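Local coordinates for protein farnesyl diphosphate synthase (PDB 3M0G) that probably condenses farnesyl diphosphate with isopentenyl diphosphate to make geranylgeranyl diphosphate, a precursor of carotenoids and diterpenes, at residues A63-L68 with C122-L127. Residues are numbered along the deposited sequence; the frame is centred on the assembly and turned at random.
Sequences AMPAAL and CTDPVL
The backbones of helix 60-81 and segment 122-127 approach closely at Ala-63 and Leu-127, with CA atoms 6.2 Å apart, and again at Ala-66 and Cys-122. In this largely helical polyprenyl synthetase fold, 122-127 lies in the connection between helices 104-121 and 130-144 and contains an Asx turn at Asp-124 followed by a 3-10 segment, 125-127. Pro-65, at a kink in its helix, turns its ring into the loop, and the contact is mainly apolar packing. Leu-127 runs antiparallel alongside this ring, its CG 3.7 Å from Pro-65 CB. With CG anti to its own carbonyl carbon (chi1 -73°), Leu-127 carries CD2 on to the helix, 3.8 Å from Ala-66 CB. Asp-124 lays its CB 3.9 Å from Pro-65 CB. Its carboxylate accepts a hydrogen bond from Val-126 N to Asp-124 OD1, 2.9 Å long, on the anti side and somewhat out of plane. Replacing Asp-124 with alanine would probably leave that N-H without its carboxylate mate and let the turn carrying Val-126 shift. Beyond the loop, Arg-133 of helix 130-144 donates to Thr-123 O. Val-126 lies roughly perpendicular to Pro-65, its CG1 resting 3.8 Å from Pro-65 CG.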
loop_
_atom_site.group_PDB
_atom_site.type_symbol
_atom_site.label_atom_id
_atom_site.label_comp_id
_atom_site.label_asym_id
_atom_site.label_seq_id
_atom_site.Cartn_x
_atom_site.Cartn_y
_atom_site.Cartn_z
ATOM N N ALA B 63 -15.042 -7.736 -13.497
ATOM C CA ALA B 63 -14.580 -7.982 -12.101
ATOM C C ALA B 63 -13.081 -8.228 -11.948
ATOM O O ALA B 63 -12.544 -8.141 -10.833
ATOM C CB ALA B 63 -15.342 -9.161 -11.495
HETATM N N MSE B 64 -12.404 -8.542 -13.050
HETATM C CA MSE B 64 -11.015 -9.030 -12.983
HETATM C C MSE B 64 -10.004 -8.115 -12.252
HETATM O O MSE B 64 -9.204 -8.613 -11.428
HETATM C CB MSE B 64 -10.492 -9.404 -14.367
HETATM C CG MSE B 64 -9.061 -9.903 -14.351
HETATM SE SE MSE B 64 -8.936 -11.592 -13.394
HETATM C CE MSE B 64 -9.969 -12.655 -14.616
ATOM N N PRO B 65 -10.021 -6.790 -12.545
ATOM C CA PRO B 65 -9.079 -5.928 -11.824
ATOM C C PRO B 65 -9.246 -6.003 -10.304
ATOM O O PRO B 65 -8.270 -5.856 -9.587
ATOM C CB PRO B 65 -9.410 -4.522 -12.334
ATOM C CG PRO B 65 -10.056 -4.764 -13.677
ATOM C CD PRO B 65 -10.827 -6.023 -13.514
ATOM N N ALA B 66 -10.467 -6.234 -9.828
ATOM C CA ALA B 66 -10.699 -6.385 -8.393
ATOM C C ALA B 66 -10.117 -7.702 -7.872
ATOM O O ALA B 66 -9.526 -7.744 -6.785
ATOM C CB ALA B 66 -12.179 -6.272 -8.062
ATOM N N ALA B 67 -10.277 -8.757 -8.663
ATOM C CA ALA B 67 -9.718 -10.071 -8.362
ATOM C C ALA B 67 -8.208 -9.993 -8.339
ATOM O O ALA B 67 -7.563 -10.566 -7.464
ATOM C CB ALA B 67 -10.163 -11.083 -9.399
ATOM N N LEU B 68 -7.653 -9.278 -9.314
ATOM C CA LEU B 68 -6.217 -9.067 -9.390
ATOM C C LEU B 68 -5.700 -8.291 -8.185
ATOM O O LEU B 68 -4.678 -8.651 -7.583
ATOM C CB LEU B 68 -5.852 -8.375 -10.703
ATOM C CG LEU B 68 -5.877 -9.294 -11.928
ATOM C CD1 LEU B 68 -5.386 -8.570 -13.190
ATOM C CD2 LEU B 68 -5.058 -10.558 -11.666
ATOM N N CYS B 122 -7.321 -1.227 -8.531
ATOM C CA CYS B 122 -8.639 -0.700 -8.115
ATOM C C CYS B 122 -9.128 0.526 -8.894
ATOM O O CYS B 122 -10.297 0.916 -8.773
ATOM C CB CYS B 122 -8.618 -0.379 -6.616
ATOM S SG CYS B 122 -8.585 -1.888 -5.559
ATOM N N THR B 123 -8.241 1.133 -9.675
ATOM C CA THR B 123 -8.543 2.384 -10.370
ATOM C C THR B 123 -8.912 2.159 -11.823
ATOM O O THR B 123 -9.366 3.080 -12.490
ATOM C CB THR B 123 -7.364 3.377 -10.362
ATOM O OG1 THR B 123 -6.279 2.844 -11.125
ATOM C CG2 THR B 123 -6.890 3.717 -8.935
ATOM N N ASP B 124 -8.679 0.943 -12.310
ATOM C CA ASP B 124 -8.999 0.543 -13.683
ATOM C C ASP B 124 -10.465 0.803 -14.011
ATOM O O ASP B 124 -11.349 0.210 -13.375
ATOM C CB ASP B 124 -8.690 -0.955 -13.857
ATOM C CG ASP B 124 -8.650 -1.391 -15.315
ATOM O OD1 ASP B 124 -9.509 -0.961 -16.094
ATOM O OD2 ASP B 124 -7.756 -2.182 -15.686
ATOM N N PRO B 125 -10.726 1.664 -15.026
ATOM C CA PRO B 125 -12.095 2.052 -15.375
ATOM C C PRO B 125 -12.948 0.890 -15.870
ATOM O O PRO B 125 -14.170 0.988 -15.829
ATOM C CB PRO B 125 -11.902 3.081 -16.496
ATOM C CG PRO B 125 -10.527 2.846 -17.010
ATOM C CD PRO B 125 -9.734 2.392 -15.842
ATOM N N VAL B 126 -12.305 -0.196 -16.308
ATOM C CA VAL B 126 -12.996 -1.459 -16.620
ATOM C C VAL B 126 -13.905 -1.886 -15.466
ATOM O O VAL B 126 -14.946 -2.504 -15.681
ATOM C CB VAL B 126 -11.961 -2.574 -16.966
ATOM C CG1 VAL B 126 -12.409 -3.963 -16.490
ATOM C CG2 VAL B 126 -11.647 -2.569 -18.471
ATOM N N LEU B 127 -13.502 -1.551 -14.239
ATOM C CA LEU B 127 -14.269 -1.867 -13.035
ATOM C C LEU B 127 -15.617 -1.171 -12.949
ATOM O O LEU B 127 -16.512 -1.663 -12.266
ATOM C CB LEU B 127 -13.461 -1.497 -11.774
ATOM C CG LEU B 127 -12.288 -2.390 -11.403
ATOM C CD1 LEU B 127 -11.384 -1.655 -10.426
ATOM C CD2 LEU B 127 -12.774 -3.710 -10.811
#